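Local coordinates for protein CurM Sulfotransferase (Moorea producta, PDB 4GBM) that probably transfers a sulfo group from PAPS to an intermediate of curacin biosynthesis, as a sulfotransferase domain of a polyketide synthase, at residues I35-S40 with L132-S137; T71-Q76 with S112-I117. The protein carries 2 engineered substitutions. One frame throughout, in Å; residues are numbered along the deposited sequence. Where two conformers were deposited one is given.

Contact 1: residues I35-S40 with L132-S137; sequences IFILSS and LLVDKS
Ile35 meets strand 132-136 through both backbone and side chain. Ile35 N gives a hydrogen bond to Leu133 O (3.0 Å), and Ile35 O takes Asp135 N at 2.7 Å, a nearly straight bond with 171° at the hydrogen. Beyond the backbone, the Ile35 side chain crosses that of Leu132 at about a right angle, CD1 to CD1 3.9 Å. Phe36 lies on the other face of the sheet beside Asp135, both side chains pointing the same way, ring and carboxylate planes 31° apart. CG of Phe36 stands anti to the carbonyl carbon (chi1 -71°), which brings its ring atom CE1 to 3.8 Å from Asp135 OD1. Tyr121 and Tyr140 hydrogen-bond that carboxylate, and the ring of Tyr159 meets that of Phe36, the planes nearly parallel. A serine here would probably leave a gap between Asp135 and Tyr159 and let the carboxylate lose its flat neighbour. Ile37 N then bonds to Asp135 O, while Ile37 CD1 packs on Val134 CG1 (3.7 Å) and CB on Lys136 CG (3.6 Å). Further along, a water bridges Ser39 N and Ser137 O. Two parallel neighbours joined this way, their long connection rich in helix, belong to the central sheet of the P-loop NTPase-like fold of sulfotransferases.

Contact 2: residues T71-Q76 with S112-I117; sequences TMKERQ and SQNLSI. With SO4 (sulfate ion), chain Q.
A helix start is docked here against a helix end: Thr71 is the N-cap of helix 72-78, and Asn114, with positive phi, is the C-prime residue of the Schellman motif that closes helix 100-113. Met72 N, in the first turn, bonds to Leu115 O at 2.9 Å. Next to it Lys73 N donates to Asn114 OD1 (2.9 Å), the donor tilted 35° from the amide plane. Asn114 can do this because its CG is anti to the backbone N (chi1 -160°), which carries the amide across the Lys73 side chain at about a right angle; OD1 also sits 3.1 Å from Thr71 CB. The two acceptors from the 112-117 segment thus occupy amides that the start of a helix cannot satisfy internally, while Thr71 OG1 caps Glu74 N. A water joins OG1 to Asn114 ND2. Lys73 NZ itself is held by Glu111 O. Ile117 CD1 comes to 3.3 Å from Thr71 C, and the Ile117 side chain crosses that of Met72 at about a right angle, CD1 to SD 3.9 Å. The Arg75 chain, extended from CG to NE, offers NH1 and NH2 to sulfate O1, which lies at the guanidinium edge, 3.1 Å from NH2; Leu64 O and His65 O hold NH2 and NE.

Along the chain, contact 2 is nested inside the loop that contact 1 closes: both 71-76 and 112-117 fall in the mostly helical connection between strands 35-39 and 132-136. Contact 1 lies about 5 Å from the centre of the chain and contact 2 about 22 Å, centre to centre, so one is core sheet and the other peripheral helix packing. Their centres are 22 Å apart and their nearest atoms about 8 Å, without touching. Adenosine-3'-5'-diphosphate lies on the contact 1 side, about 4 Å, nearest atoms, from the Lys136 side chain, whose NZ forms a salt bridge with Glu63. The sulfate at contact 2, probably from the crystallisation liquor, also bonds Gln89 N.

Contact 1: residues I35-S40 with L132-S137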
ATOM      1  N   ILE A  35     -10.034  -4.541   3.627  1.00  9.30           N
ATOM      2  CA  ILE A  35      -9.376  -3.321   4.086  1.00  8.58           C
ATOM      3  C   ILE A  35      -8.369  -2.894   3.028  1.00  8.47           C
ATOM      4  O   ILE A  35      -7.560  -3.705   2.584  1.00  9.33           O
ATOM      5  CB  ILE A  35      -8.652  -3.567   5.425  1.00  8.68           C
ATOM      6  CG1 ILE A  35      -9.664  -3.994   6.492  1.00 10.14           C
ATOM      7  CG2 ILE A  35      -7.877  -2.309   5.860  1.00 10.54           C
ATOM      8  CD1 ILE A  35      -9.038  -4.761   7.672  1.00 12.68           C
ATOM      9  N   PHE A  36      -8.437  -1.630   2.605  1.00  8.34           N
ATOM     10  CA  PHE A  36      -7.440  -1.072   1.678  1.00  8.00           C
ATOM     11  C   PHE A  36      -6.537  -0.074   2.380  1.00  7.52           C
ATOM     12  O   PHE A  36      -6.999   0.690   3.231  1.00  9.66           O
ATOM     13  CB  PHE A  36      -8.118  -0.362   0.504  1.00  8.29           C
ATOM     14  CG  PHE A  36      -8.793  -1.288  -0.461  1.00  8.22           C
ATOM     15  CD1 PHE A  36      -8.063  -1.930  -1.458  1.00  9.24           C
ATOM     16  CD2 PHE A  36     -10.164  -1.516  -0.385  1.00 10.10           C
ATOM     17  CE1 PHE A  36      -8.690  -2.791  -2.359  1.00 11.93           C
ATOM     18  CE2 PHE A  36     -10.805  -2.375  -1.280  1.00 11.66           C
ATOM     19  CZ  PHE A  36     -10.069  -3.009  -2.274  1.00 11.94           C
ATOM     20  N   ILE A  37      -5.248  -0.085   2.040  1.00  8.00           N
ATOM     21  CA  ILE A  37      -4.359   1.006   2.454  1.00  6.80           C
ATOM     22  C   ILE A  37      -4.064   1.839   1.213  1.00  7.57           C
ATOM     23  O   ILE A  37      -3.474   1.343   0.252  1.00  7.52           O
ATOM     24  CB  ILE A  37      -3.029   0.521   3.094  1.00  7.21           C
ATOM     25  CG1 ILE A  37      -3.302  -0.237   4.398  1.00  8.59           C
ATOM     26  CG2 ILE A  37      -2.102   1.723   3.362  1.00  6.90           C
ATOM     27  CD1 ILE A  37      -2.093  -1.008   4.960  1.00  8.47           C
ATOM     28  N   LEU A  38      -4.500   3.096   1.237  1.00  7.37           N
ATOM     29  CA  LEU A  38      -4.276   4.018   0.121  1.00  6.94           C
ATOM     30  C   LEU A  38      -3.253   5.073   0.489  1.00  6.97           C
ATOM     31  O   LEU A  38      -3.342   5.700   1.551  1.00  7.48           O
ATOM     32  CB  LEU A  38      -5.577   4.718  -0.271  1.00  8.33           C
ATOM     33  CG  LEU A  38      -6.777   3.834  -0.617  1.00  8.52           C
ATOM     34  CD1 LEU A  38      -7.943   4.712  -1.008  1.00 10.78           C
ATOM     35  CD2 LEU A  38      -6.450   2.827  -1.720  1.00 11.27           C
ATOM     36  N   SER A  39      -2.292   5.295  -0.400  1.00  6.88           N
ATOM     37  CA  SER A  39      -1.271   6.304  -0.136  1.00  7.24           C
ATOM     38  C   SER A  39      -0.499   6.666  -1.374  1.00  7.65           C
ATOM     39  O   SER A  39      -0.541   5.956  -2.378  1.00  8.85           O
ATOM     40  CB  SER A  39      -0.262   5.787   0.906  1.00  9.18           C
ATOM     41  OG  SER A  39       0.534   4.755   0.348  1.00 10.31           O
ATOM     42  N   SER A  40       0.207   7.784  -1.288  1.00  7.53           N
ATOM     43  CA  SER A  40       1.255   8.127  -2.243  0.60  8.93           C
ATOM     44  C   SER A  40       2.427   7.167  -2.030  1.00  9.77           C
ATOM     45  O   SER A  40       2.598   6.636  -0.929  1.00  9.96           O
ATOM     46  CB  SER A  40       1.705   9.574  -2.002  0.60  9.34           C
ATOM     47  OG  SER A  40       2.947   9.868  -2.624  0.60 11.00           O
ATOM     48  N   LEU A 132      -9.339 -11.093   7.775  1.00 14.99           N
ATOM     49  CA  LEU A 132      -9.670 -10.066   6.786  1.00 14.22           C
ATOM     50  C   LEU A 132      -8.437  -9.665   5.985  1.00 11.87           C
ATOM     51  O   LEU A 132      -7.380  -9.395   6.551  1.00 11.94           O
ATOM     52  CB  LEU A 132     -10.221  -8.800   7.459  1.00 15.92           C
ATOM     53  CG  LEU A 132     -11.587  -8.777   8.155  1.00 22.30           C
ATOM     54  CD1 LEU A 132     -11.822  -7.363   8.674  1.00 29.28           C
ATOM     55  CD2 LEU A 132     -12.731  -9.198   7.232  1.00 28.55           C
ATOM     56  N   LEU A 133      -8.591  -9.594   4.666  1.00  9.78           N
ATOM     57  CA  LEU A 133      -7.510  -9.164   3.787  1.00 10.00           C
ATOM     58  C   LEU A 133      -7.241  -7.669   3.908  1.00  9.41           C
ATOM     59  O   LEU A 133      -8.170  -6.861   3.913  1.00  9.65           O
ATOM     60  CB  LEU A 133      -7.852  -9.510   2.337  1.00  9.30           C
ATOM     61  CG  LEU A 133      -6.827  -9.144   1.266  1.00 10.47           C
ATOM     62  CD1 LEU A 133      -5.540  -9.930   1.453  1.00 13.35           C
ATOM     63  CD2 LEU A 133      -7.411  -9.425  -0.109  1.00 12.42           C
ATOM     64  N   VAL A 134      -5.962  -7.333   4.045  1.00  8.51           N
ATOM     65  CA  VAL A 134      -5.468  -5.963   3.940  1.00  8.73           C
ATOM     66  C   VAL A 134      -4.761  -5.857   2.609  1.00  8.40           C
ATOM     67  O   VAL A 134      -3.764  -6.545   2.362  1.00 10.18           O
ATOM     68  CB  VAL A 134      -4.477  -5.622   5.069  1.00  9.28           C
ATOM     69  CG1 VAL A 134      -3.952  -4.204   4.891  1.00 10.75           C
ATOM     70  CG2 VAL A 134      -5.131  -5.800   6.436  1.00 10.34           C
ATOM     71  N   ASP A 135      -5.294  -5.001   1.746  1.00  8.62           N
ATOM     72  CA  ASP A 135      -4.799  -4.842   0.386  1.00  8.30           C
ATOM     73  C   ASP A 135      -4.151  -3.459   0.247  1.00  8.71           C
ATOM     74  O   ASP A 135      -4.837  -2.438   0.209  1.00  8.92           O
ATOM     75  CB  ASP A 135      -5.955  -5.037  -0.608  1.00 10.31           C
ATOM     76  CG  ASP A 135      -5.489  -5.100  -2.047  1.00 12.25           C
ATOM     77  OD1 ASP A 135      -6.241  -5.647  -2.885  1.00 17.48           O
ATOM     78  OD2 ASP A 135      -4.381  -4.610  -2.343  1.00 12.92           O
ATOM     79  N   LYS A 136      -2.816  -3.446   0.173  1.00  8.05           N
ATOM     80  CA  LYS A 136      -2.025  -2.212   0.084  1.00  8.59           C
ATOM     81  C   LYS A 136      -1.260  -2.107  -1.234  1.00  8.85           C
ATOM     82  O   LYS A 136      -0.555  -3.041  -1.623  1.00 10.21           O
ATOM     83  CB  LYS A 136      -1.008  -2.156   1.240  1.00  8.63           C
ATOM     84  CG  LYS A 136      -0.184  -0.841   1.328  1.00  8.28           C
ATOM     85  CD  LYS A 136       1.082  -0.815   0.419  1.00  7.34           C
ATOM     86  CE  LYS A 136       2.249  -1.593   1.032  1.00 10.24           C
ATOM     87  NZ  LYS A 136       3.501  -1.293   0.261  1.00  9.79           N
ATOM     88  N   SER A 137      -1.386  -0.958  -1.898  1.00  8.98           N
ATOM     89  CA  SER A 137      -0.490  -0.591  -3.003  1.00  9.68           C
ATOM     90  C   SER A 137      -0.543   0.913  -3.239  1.00 10.38           C
ATOM     91  O   SER A 137      -1.626   1.466  -3.399  1.00 11.15           O
ATOM     92  CB  SER A 137      -0.848  -1.308  -4.311  1.00  9.85           C
ATOM     93  OG  SER A 137      -0.004  -0.857  -5.362  1.00 13.90           O
TER
HETATM   94  O   HOH W   1      -2.603   4.003  -3.163  1.00  9.87           O

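Contact 2: residues T71-Q76 with S112-I117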
ATOM      1  N   THR A  71      -9.188  -9.713 -15.606  1.00 17.53           N
ATOM      2  CA  THR A  71      -9.009 -11.166 -15.700  1.00 18.32           C
ATOM      3  C   THR A  71      -7.554 -11.554 -15.464  1.00 16.35           C
ATOM      4  O   THR A  71      -6.656 -10.729 -15.613  1.00 16.80           O
ATOM      5  CB  THR A  71      -9.412 -11.715 -17.081  1.00 20.10           C
ATOM      6  OG1 THR A  71      -8.500 -11.220 -18.071  1.00 23.79           O
ATOM      7  CG2 THR A  71     -10.849 -11.342 -17.440  1.00 23.86           C
ATOM      8  N   MET A  72      -7.325 -12.812 -15.100  1.00 23.04           N
ATOM      9  CA  MET A  72      -5.973 -13.289 -14.814  1.00 22.49           C
ATOM     10  C   MET A  72      -5.044 -13.334 -16.033  1.00 23.59           C
ATOM     11  O   MET A  72      -3.835 -13.168 -15.886  1.00 23.48           O
ATOM     12  CB  MET A  72      -6.008 -14.642 -14.100  1.00 21.75           C
ATOM     13  CG  MET A  72      -6.486 -14.547 -12.660  1.00 20.80           C
ATOM     14  SD  MET A  72      -5.400 -13.542 -11.609  1.00 20.11           S
ATOM     15  CE  MET A  72      -4.079 -14.707 -11.267  1.00 19.90           C
ATOM     16  N   LYS A  73      -5.604 -13.556 -17.223  1.00 24.84           N
ATOM     17  CA  LYS A  73      -4.815 -13.485 -18.459  1.00 26.32           C
ATOM     18  C   LYS A  73      -4.359 -12.059 -18.760  1.00 27.15           C
ATOM     19  O   LYS A  73      -3.215 -11.845 -19.165  1.00 27.84           O
ATOM     20  CB  LYS A  73      -5.578 -14.060 -19.654  1.00 27.74           C
ATOM     21  CG  LYS A  73      -5.264 -15.515 -19.919  1.00 31.69           C
ATOM     22  CD  LYS A  73      -5.710 -15.942 -21.306  1.00 38.87           C
ATOM     23  CE  LYS A  73      -5.186 -17.332 -21.651  1.00 43.58           C
ATOM     24  NZ  LYS A  73      -5.730 -18.384 -20.742  1.00 43.47           N
ATOM     25  N   GLU A  74      -5.257 -11.092 -18.565  1.00 27.31           N
ATOM     26  CA  GLU A  74      -4.909  -9.673 -18.683  1.00 28.18           C
ATOM     27  C   GLU A  74      -3.752  -9.331 -17.750  1.00 27.05           C
ATOM     28  O   GLU A  74      -2.781  -8.692 -18.157  1.00 27.97           O
ATOM     29  CB  GLU A  74      -6.102  -8.783 -18.332  1.00 28.37           C
ATOM     30  CG  GLU A  74      -7.110  -8.556 -19.440  1.00 35.70           C
ATOM     31  CD  GLU A  74      -8.167  -7.533 -19.045  1.00 41.90           C
ATOM     32  OE1 GLU A  74      -9.207  -7.460 -19.729  1.00 46.44           O
ATOM     33  OE2 GLU A  74      -7.957  -6.805 -18.044  1.00 44.60           O
ATOM     34  N   ARG A  75      -3.874  -9.765 -16.496  1.00 25.26           N
ATOM     35  CA  ARG A  75      -2.844  -9.543 -15.485  1.00 24.21           C
ATOM     36  C   ARG A  75      -1.499 -10.155 -15.887  1.00 24.50           C
ATOM     37  O   ARG A  75      -0.469  -9.495 -15.797  1.00 24.81           O
ATOM     38  CB  ARG A  75      -3.300 -10.097 -14.134  1.00 22.61           C
ATOM     39  CG  ARG A  75      -2.290  -9.930 -13.013  1.00 21.70           C
ATOM     40  CD  ARG A  75      -2.781 -10.603 -11.745  1.00 20.54           C
ATOM     41  NE  ARG A  75      -1.857 -10.422 -10.628  1.00 19.91           N
ATOM     42  CZ  ARG A  75      -0.852 -11.247 -10.329  1.00 19.72           C
ATOM     43  NH1 ARG A  75      -0.610 -12.326 -11.071  1.00 20.09           N
ATOM     44  NH2 ARG A  75      -0.078 -10.990  -9.285  1.00 19.36           N
ATOM     45  N   GLN A  76      -1.514 -11.409 -16.332  1.00 24.59           N
ATOM     46  CA  GLN A  76      -0.291 -12.103 -16.743  1.00 25.35           C
ATOM     47  C   GLN A  76       0.398 -11.370 -17.896  1.00 27.16           C
ATOM     48  O   GLN A  76       1.622 -11.230 -17.906  1.00 27.71           O
ATOM     49  CB  GLN A  76      -0.608 -13.551 -17.145  1.00 25.99           C
ATOM     50  CG  GLN A  76       0.614 -14.464 -17.308  1.00 29.70           C
ATOM     51  CD  GLN A  76       1.320 -14.295 -18.645  1.00 36.16           C
ATOM     52  OE1 GLN A  76       0.682 -14.226 -19.698  1.00 39.97           O
ATOM     53  NE2 GLN A  76       2.649 -14.236 -18.608  1.00 39.23           N
ATOM     54  N   SER A 112      -4.659 -19.942 -16.882  1.00 19.11           N
ATOM     55  CA  SER A 112      -5.068 -20.766 -18.019  0.50 21.07           C
ATOM     56  C   SER A 112      -6.590 -20.817 -18.164  1.00 20.69           C
ATOM     57  O   SER A 112      -7.112 -20.769 -19.286  1.00 21.78           O
ATOM     58  CB  SER A 112      -4.475 -22.176 -17.920  0.50 22.01           C
ATOM     59  OG  SER A 112      -5.052 -22.905 -16.853  0.50 23.73           O
ATOM     60  N   GLN A 113      -7.302 -20.907 -17.041  1.00 20.40           N
ATOM     61  CA  GLN A 113      -8.767 -20.890 -17.073  1.00 20.79           C
ATOM     62  C   GLN A 113      -9.293 -19.467 -17.258  1.00 20.42           C
ATOM     63  O   GLN A 113     -10.455 -19.260 -17.623  1.00 22.13           O
ATOM     64  CB  GLN A 113      -9.369 -21.525 -15.816  1.00 19.33           C
ATOM     65  CG  GLN A 113     -10.871 -21.780 -15.957  1.00 20.84           C
ATOM     66  CD  GLN A 113     -11.500 -22.448 -14.754  1.00 17.92           C
ATOM     67  OE1 GLN A 113     -10.893 -22.561 -13.695  1.00 17.04           O
ATOM     68  NE2 GLN A 113     -12.739 -22.890 -14.917  1.00 21.05           N
ATOM     69  N   ASN A 114      -8.413 -18.497 -17.019  1.00 20.05           N
ATOM     70  CA  ASN A 114      -8.726 -17.076 -17.128  1.00 19.17           C
ATOM     71  C   ASN A 114      -9.824 -16.625 -16.168  1.00 17.93           C
ATOM     72  O   ASN A 114     -10.819 -16.021 -16.572  1.00 18.39           O
ATOM     73  CB  ASN A 114      -9.023 -16.654 -18.571  1.00 21.31           C
ATOM     74  CG  ASN A 114      -8.875 -15.156 -18.776  1.00 21.49           C
ATOM     75  OD1 ASN A 114      -8.231 -14.475 -17.976  1.00 21.10           O
ATOM     76  ND2 ASN A 114      -9.460 -14.639 -19.847  1.00 25.77           N
ATOM     77  N   LEU A 115      -9.631 -16.925 -14.891  1.00 16.00           N
ATOM     78  CA  LEU A 115     -10.560 -16.482 -13.864  1.00 15.69           C
ATOM     79  C   LEU A 115     -10.612 -14.964 -13.829  1.00 14.30           C
ATOM     80  O   LEU A 115      -9.630 -14.290 -14.147  1.00 13.89           O
ATOM     81  CB  LEU A 115     -10.140 -17.014 -12.492  1.00 16.69           C
ATOM     82  CG  LEU A 115     -10.216 -18.523 -12.232  1.00 19.51           C
ATOM     83  CD1 LEU A 115     -10.078 -18.743 -10.732  1.00 21.34           C
ATOM     84  CD2 LEU A 115     -11.499 -19.167 -12.759  1.00 25.00           C
ATOM     85  N   SER A 116     -11.763 -14.417 -13.451  1.00 14.40           N
ATOM     86  CA  SER A 116     -11.835 -12.982 -13.203  1.00 13.46           C
ATOM     87  C   SER A 116     -11.055 -12.635 -11.939  1.00 12.23           C
ATOM     88  O   SER A 116     -10.850 -13.483 -11.066  1.00 11.89           O
ATOM     89  CB  SER A 116     -13.282 -12.526 -13.053  1.00 14.24           C
ATOM     90  OG  SER A 116     -13.830 -12.966 -11.824  1.00 15.87           O
ATOM     91  N   ILE A 117     -10.635 -11.380 -11.837  1.00 11.92           N
ATOM     92  CA  ILE A 117      -9.941 -10.920 -10.635  1.00 11.46           C
ATOM     93  C   ILE A 117     -10.852 -11.049  -9.404  1.00 11.90           C
ATOM     94  O   ILE A 117     -10.395 -11.410  -8.316  1.00 12.39           O
ATOM     95  CB  ILE A 117      -9.343  -9.496 -10.819  1.00 12.53           C
ATOM     96  CG1 ILE A 117      -7.846  -9.585 -11.145  1.00 13.91           C
ATOM     97  CG2 ILE A 117      -9.461  -8.668  -9.552  1.00 12.08           C
ATOM     98  CD1 ILE A 117      -7.506 -10.407 -12.359  1.00 17.32           C
TER
HETATM   99  S   SO4 Q 416       2.848 -13.808  -8.847  0.80 19.76           S
HETATM  100  O1  SO4 Q 416       1.409 -13.653  -9.020  0.80 23.16           O
HETATM  101  O2  SO4 Q 416       3.495 -12.676  -9.511  0.80 30.10           O
HETATM  102  O3  SO4 Q 416       3.193 -13.783  -7.432  0.80 21.64           O
HETATM  103  O4  SO4 Q 416       3.238 -15.058  -9.489  0.80 27.41           O
HETATM  104  O   HOH W   2      -8.958 -11.912 -20.756  1.00 31.14           O